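Local coordinates for protein acetyl-CoA acetyltransferase (Elizabethkingia anophelis NUHP1, PDB 6BN2) that probably catalyses the reversible condensation of two acetyl-CoA molecules to acetoacetyl-CoA, as an acetyl-CoA acetyltransferase of the thiolase family, at residues V15-T20 with T368-L373; P33-G38 with A67-A72; K302-A307 with K336-D341. All blocks are in the same frame, centred on the assembly; numbering follows the deposited sequence.

Contact 1: residues V15-T20 with T368-L373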
# COMPACT_ATOMS: atom_id res chain seq x y z
N VAL A 15 19.53 -6.10 9.70
CA VAL A 15 20.45 -7.23 9.78
C VAL A 15 20.84 -7.76 8.40
O VAL A 15 21.83 -8.49 8.28
CB VAL A 15 19.90 -8.37 10.66
CG1 VAL A 15 19.88 -7.94 12.14
CG2 VAL A 15 18.52 -8.85 10.21
N SER A 16 20.08 -7.42 7.35
CA SER A 16 20.51 -7.73 5.99
C SER A 16 19.82 -6.75 5.06
O SER A 16 18.78 -6.18 5.39
CB SER A 16 20.19 -9.17 5.61
OG SER A 16 18.80 -9.38 5.59
N ALA A 17 20.43 -6.55 3.89
CA ALA A 17 19.96 -5.54 2.94
C ALA A 17 20.52 -5.86 1.57
O ALA A 17 21.74 -5.86 1.40
CB ALA A 17 20.39 -4.13 3.39
N VAL A 18 19.64 -6.14 0.60
CA VAL A 18 20.11 -6.52 -0.74
C VAL A 18 19.21 -5.90 -1.80
O VAL A 18 18.13 -5.38 -1.51
CB VAL A 18 20.16 -8.05 -0.95
CG1 VAL A 18 21.00 -8.74 0.11
CG2 VAL A 18 18.72 -8.62 -0.97
N ARG A 19 19.67 -5.98 -3.05
CA ARG A 19 18.87 -5.50 -4.17
C ARG A 19 19.19 -6.36 -5.39
O ARG A 19 20.30 -6.88 -5.51
CB ARG A 19 19.17 -4.04 -4.50
CG ARG A 19 20.64 -3.81 -4.96
CD ARG A 19 20.77 -2.36 -5.31
NE ARG A 19 22.04 -1.94 -5.91
CZ ARG A 19 22.26 -1.88 -7.22
NH1 ARG A 19 21.35 -2.34 -8.08
NH2 ARG A 19 23.40 -1.37 -7.67
N THR A 20 18.22 -6.48 -6.31
CA THR A 20 18.54 -7.00 -7.63
C THR A 20 19.36 -5.95 -8.39
O THR A 20 19.34 -4.77 -8.05
CB THR A 20 17.27 -7.34 -8.43
OG1 THR A 20 16.59 -6.14 -8.80
CG2 THR A 20 16.30 -8.20 -7.60
N THR A 368 22.09 0.78 -0.60
CA THR A 368 23.34 1.36 -1.07
C THR A 368 24.02 2.19 0.02
O THR A 368 25.23 2.09 0.19
CB THR A 368 23.06 2.20 -2.32
OG1 THR A 368 22.56 1.34 -3.34
CG2 THR A 368 24.34 2.90 -2.81
N LEU A 369 23.24 2.99 0.75
CA LEU A 369 23.80 3.82 1.83
C LEU A 369 24.51 2.97 2.87
O LEU A 369 25.60 3.34 3.34
CB LEU A 369 22.68 4.64 2.48
CG LEU A 369 23.13 5.51 3.65
CD1 LEU A 369 24.10 6.59 3.17
CD2 LEU A 369 21.92 6.15 4.31
N ILE A 370 23.92 1.84 3.27
CA ILE A 370 24.58 0.96 4.25
C ILE A 370 25.98 0.62 3.79
O ILE A 370 26.95 0.65 4.56
CB ILE A 370 23.74 -0.32 4.47
CG1 ILE A 370 22.48 0.04 5.25
CG2 ILE A 370 24.58 -1.41 5.17
CD1 ILE A 370 21.39 -1.04 5.18
N ASN A 371 26.11 0.27 2.51
CA ASN A 371 27.41 -0.14 2.01
C ASN A 371 28.34 1.05 1.79
O ASN A 371 29.54 0.92 2.02
CB ASN A 371 27.20 -0.97 0.75
CG ASN A 371 26.62 -2.32 1.09
OD1 ASN A 371 25.39 -2.54 1.00
ND2 ASN A 371 27.47 -3.19 1.57
N VAL A 372 27.82 2.20 1.39
CA VAL A 372 28.64 3.41 1.32
C VAL A 372 29.26 3.70 2.69
O VAL A 372 30.46 4.01 2.79
CB VAL A 372 27.81 4.61 0.83
CG1 VAL A 372 28.54 5.92 1.16
CG2 VAL A 372 27.53 4.51 -0.68
N LEU A 373 28.46 3.62 3.76
CA LEU A 373 29.01 3.89 5.08
C LEU A 373 30.12 2.90 5.45
O LEU A 373 31.16 3.30 6.00
CB LEU A 373 27.90 3.87 6.14
CG LEU A 373 26.82 4.93 6.00
CD1 LEU A 373 25.76 4.66 7.07
CD2 LEU A 373 27.41 6.34 6.14
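With CG1 of I370 set beside the backbone N (chi1 -71°) and the chain extended beyond it, CD1 is carried out from helix 358-375 to the methyl of A17 on the strand. The I370 CD1 and A17 CB atoms meet at 3.7 Å, methyl against methyl, and this is the apolar centre of the contact. A17 CB points toward the helix, while the side chains of S16 and V18, on the other side of the strand, point away from it.

R19 is the next residue of the strand to face the helix. Its CG is held between the backbone N and the carbonyl carbon (chi1 63°), and from there the chain runs straight to NE. The guanidinium, turned across that chain, passes T368 at an oblique angle, with R19 NE 4.2 Å from T368 OG1, too far for a direct bond. The two polar groups are joined through E205, whose OE1 forms a salt bridge with R19 NE and a hydrogen bond with T368 OG1. At the far end R19 NH2 pairs with D224. R19 NH1 donates to T20 O at 3.2 Å, a bent bond with an angle of 135° at the hydrogen. The buried positive charge thus faces two carboxylates, which probably stabilise it, and bonds at all three nitrogens restrict rotation of the group.

Strand 12-24 lies between strands 258-268 and 281-290 in the large mixed sheet, and A17 also packs on L264 of the former. I370 also rests on I397 of strand 391-399, and T368 on E322 of strand 320-323, consistent with the buried central helix layer of the thiolase fold.

Contact 2: residues P33-G38 with A67-A72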
# COMPACT_ATOMS: atom_id res chain seq x y z
N PRO A 33 8.41 -10.74 -13.78
CA PRO A 33 7.41 -9.87 -13.13
C PRO A 33 7.94 -9.23 -11.86
O PRO A 33 8.80 -9.77 -11.17
CB PRO A 33 6.26 -10.84 -12.81
CG PRO A 33 6.41 -11.96 -13.77
CD PRO A 33 7.92 -12.11 -13.97
N ALA A 34 7.37 -8.05 -11.53
CA ALA A 34 7.77 -7.35 -10.32
C ALA A 34 7.75 -8.26 -9.10
O ALA A 34 8.65 -8.20 -8.25
CB ALA A 34 6.83 -6.15 -10.09
N THR A 35 6.71 -9.08 -8.96
CA THR A 35 6.60 -9.93 -7.77
C THR A 35 7.72 -10.96 -7.71
O THR A 35 8.16 -11.32 -6.61
CB THR A 35 5.24 -10.64 -7.72
OG1 THR A 35 5.02 -11.36 -8.94
CG2 THR A 35 4.09 -9.61 -7.51
N GLN A 36 8.19 -11.43 -8.87
CA GLN A 36 9.31 -12.36 -8.87
C GLN A 36 10.62 -11.63 -8.57
O GLN A 36 11.48 -12.18 -7.88
CB GLN A 36 9.37 -13.10 -10.20
CG GLN A 36 10.64 -13.90 -10.44
CD GLN A 36 10.89 -15.05 -9.48
OE1 GLN A 36 10.02 -15.45 -8.72
NE2 GLN A 36 12.10 -15.60 -9.53
N LEU A 37 10.78 -10.39 -9.06
CA LEU A 37 11.94 -9.60 -8.64
C LEU A 37 11.91 -9.38 -7.13
O LEU A 37 12.94 -9.49 -6.46
CB LEU A 37 11.98 -8.26 -9.39
CG LEU A 37 12.13 -8.38 -10.90
CD1 LEU A 37 11.99 -7.00 -11.56
CD2 LEU A 37 13.49 -8.99 -11.26
N GLY A 38 10.72 -9.11 -6.57
CA GLY A 38 10.61 -9.00 -5.12
C GLY A 38 11.00 -10.29 -4.43
O GLY A 38 11.69 -10.28 -3.40
N ALA A 67 -1.08 -2.76 -11.30
CA ALA A 67 -2.07 -3.29 -12.23
C ALA A 67 -1.54 -4.51 -12.96
O ALA A 67 -0.44 -4.50 -13.53
CB ALA A 67 -2.47 -2.22 -13.25
N GLY A 68 -2.36 -5.56 -12.97
CA GLY A 68 -2.06 -6.77 -13.69
C GLY A 68 -1.04 -7.67 -13.04
O GLY A 68 -0.70 -8.71 -13.62
N GLU A 69 -0.53 -7.30 -11.85
CA GLU A 69 0.39 -8.18 -11.14
C GLU A 69 -0.32 -9.35 -10.49
O GLU A 69 0.34 -10.28 -10.02
CB GLU A 69 1.14 -7.40 -10.06
CG GLU A 69 1.99 -6.29 -10.63
CD GLU A 69 2.73 -5.56 -9.53
OE1 GLU A 69 3.75 -4.92 -9.84
OE2 GLU A 69 2.26 -5.63 -8.35
N GLY A 70 -1.65 -9.35 -10.46
CA GLY A 70 -2.38 -10.40 -9.80
C GLY A 70 -2.67 -10.06 -8.34
O GLY A 70 -2.20 -9.07 -7.78
N GLN A 71 -3.47 -10.93 -7.73
CA GLN A 71 -3.93 -10.70 -6.37
C GLN A 71 -2.77 -10.71 -5.37
O GLN A 71 -1.88 -11.56 -5.45
CB GLN A 71 -4.94 -11.79 -5.99
CG GLN A 71 -5.72 -11.45 -4.73
CD GLN A 71 -6.59 -12.61 -4.27
OE1 GLN A 71 -6.10 -13.68 -3.94
NE2 GLN A 71 -7.90 -12.38 -4.24
N ALA A 72 -2.81 -9.77 -4.42
CA ALA A 72 -1.86 -9.71 -3.30
C ALA A 72 -0.41 -9.75 -3.78
O ALA A 72 0.31 -10.72 -3.50
CB ALA A 72 -2.13 -10.85 -2.32
O HOH W 1 2.98 -10.85 -10.75
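Close packing without a direct polar bond joins E69 to the first turn of helix 34-48. The methyl of A34 meets one carboxylate oxygen, with A34 CB 3.3 Å from E69 OE1, and the carboxylate carbon follows behind, E69 CD lying 4.2 Å from the same methyl. T35 adds a looser touch: its CG2 is 4.5 Å from E69 OE2. E69 reaches this place because CG stands beside its own backbone N (chi1 -62°) and the chain beyond is stretched out (chi2 -179°), which carries the acid group from the loop to the helix.

A water provides the polar link. It lies 2.8 Å from T35 OG1 and donates to E69 O, also at 2.8 Å, so the hydroxyl of the helix and the backbone of the loop are held a single water apart. E69 O is gripped a second time by the amide NE2 of Q76, which also binds Q71 O, while the carboxylate oxygen E69 OE2 accepts from N63 ND2. That bond gives the acid group a fixed partner as it lies beside A34. The carboxylate is thus placed along the first turn of the helix, and any effect of the helix dipole on it is uncertain.

Backbone turns shape the loop. P33 occupies the N-cap position of helix 34-48 and A72 that of helix 73-80, while G68 and G70, on either side of E69 in sequence, both have positive phi and bend the chain. Amides of both glycines bond to the carboxylate of D153 of the second subunit, and A67 packs on its counterpart there. The arrangement is thus a loop of the N-terminal thiolase domain, fastened to a helix start within its own chain and used at the subunit interface.

Contact 3: residues K302-A307 with K336-D341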
# COMPACT_ATOMS: atom_id res chain seq x y z
N LYS A 302 12.81 19.26 2.98
CA LYS A 302 11.92 19.44 4.13
C LYS A 302 11.90 18.20 5.03
O LYS A 302 11.86 18.34 6.26
CB LYS A 302 10.50 19.76 3.65
CG LYS A 302 9.52 20.10 4.79
CD LYS A 302 8.11 20.39 4.27
CE LYS A 302 7.18 20.74 5.43
NZ LYS A 302 5.77 21.02 4.97
N ALA A 303 11.94 17.00 4.45
CA ALA A 303 11.83 15.78 5.26
C ALA A 303 13.10 15.52 6.06
O ALA A 303 13.03 15.10 7.22
CB ALA A 303 11.51 14.57 4.37
N LEU A 304 14.28 15.72 5.45
CA LEU A 304 15.52 15.36 6.15
C LEU A 304 15.70 16.15 7.45
O LEU A 304 16.03 15.52 8.48
CB LEU A 304 16.73 15.52 5.22
CG LEU A 304 18.06 15.24 5.93
CD1 LEU A 304 18.10 13.82 6.45
CD2 LEU A 304 19.21 15.48 4.97
N PRO A 305 15.49 17.47 7.51
CA PRO A 305 15.61 18.16 8.80
C PRO A 305 14.68 17.63 9.87
O PRO A 305 15.05 17.64 11.05
CB PRO A 305 15.28 19.62 8.45
CG PRO A 305 15.72 19.73 6.99
CD PRO A 305 15.29 18.41 6.39
N ILE A 306 13.49 17.14 9.50
CA ILE A 306 12.60 16.56 10.51
C ILE A 306 13.23 15.30 11.09
O ILE A 306 13.23 15.09 12.31
CB ILE A 306 11.21 16.27 9.92
CG1 ILE A 306 10.58 17.55 9.39
CG2 ILE A 306 10.33 15.64 11.00
CD1 ILE A 306 9.25 17.32 8.68
N ALA A 307 13.75 14.44 10.22
CA ALA A 307 14.40 13.22 10.68
C ALA A 307 15.62 13.55 11.53
O ALA A 307 15.87 12.90 12.56
CB ALA A 307 14.79 12.33 9.50
N LYS A 336 21.77 22.04 -3.13
CA LYS A 336 21.92 23.48 -3.03
C LYS A 336 21.16 24.04 -1.83
O LYS A 336 21.67 24.90 -1.11
CB LYS A 336 21.40 24.10 -4.34
CG LYS A 336 22.05 25.36 -4.80
CD LYS A 336 21.41 25.76 -6.14
CE LYS A 336 21.97 27.08 -6.64
NZ LYS A 336 21.44 27.41 -7.99
N ILE A 337 19.93 23.55 -1.63
CA ILE A 337 19.09 24.05 -0.55
C ILE A 337 19.69 23.70 0.80
O ILE A 337 19.70 24.53 1.72
CB ILE A 337 17.67 23.48 -0.69
CG1 ILE A 337 17.00 24.08 -1.93
CG2 ILE A 337 16.84 23.72 0.58
CD1 ILE A 337 15.71 23.31 -2.31
N LEU A 338 20.17 22.47 0.95
CA LEU A 338 20.74 22.00 2.21
C LEU A 338 22.21 22.34 2.36
O LEU A 338 22.77 22.14 3.44
CB LEU A 338 20.56 20.48 2.32
CG LEU A 338 19.12 20.00 2.42
CD1 LEU A 338 19.06 18.47 2.25
CD2 LEU A 338 18.51 20.42 3.75
N GLY A 339 22.85 22.85 1.31
CA GLY A 339 24.26 23.20 1.40
C GLY A 339 25.17 22.00 1.48
O GLY A 339 26.23 22.08 2.10
N LEU A 340 24.79 20.90 0.85
CA LEU A 340 25.55 19.67 0.98
C LEU A 340 26.76 19.66 0.06
O LEU A 340 26.72 20.17 -1.06
CB LEU A 340 24.69 18.46 0.67
CG LEU A 340 23.41 18.32 1.51
CD1 LEU A 340 22.74 17.03 1.16
CD2 LEU A 340 23.74 18.38 2.99
N ASP A 341 27.83 19.05 0.55
CA ASP A 341 29.01 18.77 -0.25
C ASP A 341 28.70 17.64 -1.22
O ASP A 341 28.43 16.52 -0.79
CB ASP A 341 30.15 18.38 0.68
CG ASP A 341 31.45 18.12 -0.04
OD1 ASP A 341 32.47 17.99 0.67
OD2 ASP A 341 31.47 18.06 -1.29
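A Schellman motif ends helix 328-338, with G339 as its C' residue at positive phi, and L338, just before that glycine, packs onto helix 300-311. A calcium ion lies against this contact, about 7 Å from the side chain of L338. G339 belongs to a calcium site seen for this protein, although that site is not assigned to this chain in the model.

L338 carries the contact with its two methyl groups divided between neighbouring residues. Its CB points toward helix 300-311, and CG stands beside the backbone N (chi1 -65°). L338 CD1 approaches L304 CD2 at 4.0 Å, the two leucine side chains crossing at a slant. L304 brings that methyl to L338 with CG anti to the backbone N (chi1 176°). The other methyl, L338 CD2, comes to 4.3 Å from CG of the P305 ring. P305 stands where helix 300-311 is kinked because a proline N has no hydrogen to give to the turn before.

Both leucines also rest on F323 of strand 320-323, so that one aromatic side chain backs the pair.

Every atom pair in direct touch here is carbon against carbon. The attraction is therefore dispersive and hydrophobic, with little directional demand: L304 is buried, whereas P305 is exposed to solvent.

Overall arrangement
From the N terminus, strand 12-24 enters with its half of contact 1, a loop closed only some 350 residues later by helix 358-375. Helix 34-48 follows the strand directly, and contact 2 soon closes a short loop of 28 residues between it and the segment before helix 73-80. Contacts 1 and 2 touch, T20 CG2 packing on L37 O at 3.8 Å. Contact 3 closes a second short loop in the C-terminal thiolase region. Contacts 2 and 3 thus lie in series, both nested inside contact 1, about 34 Å apart between centres and on opposite sides of the chain's centre. Contact 1 joins the N- and C-terminal thiolase regions, in which contacts 2 and 3 respectively lie.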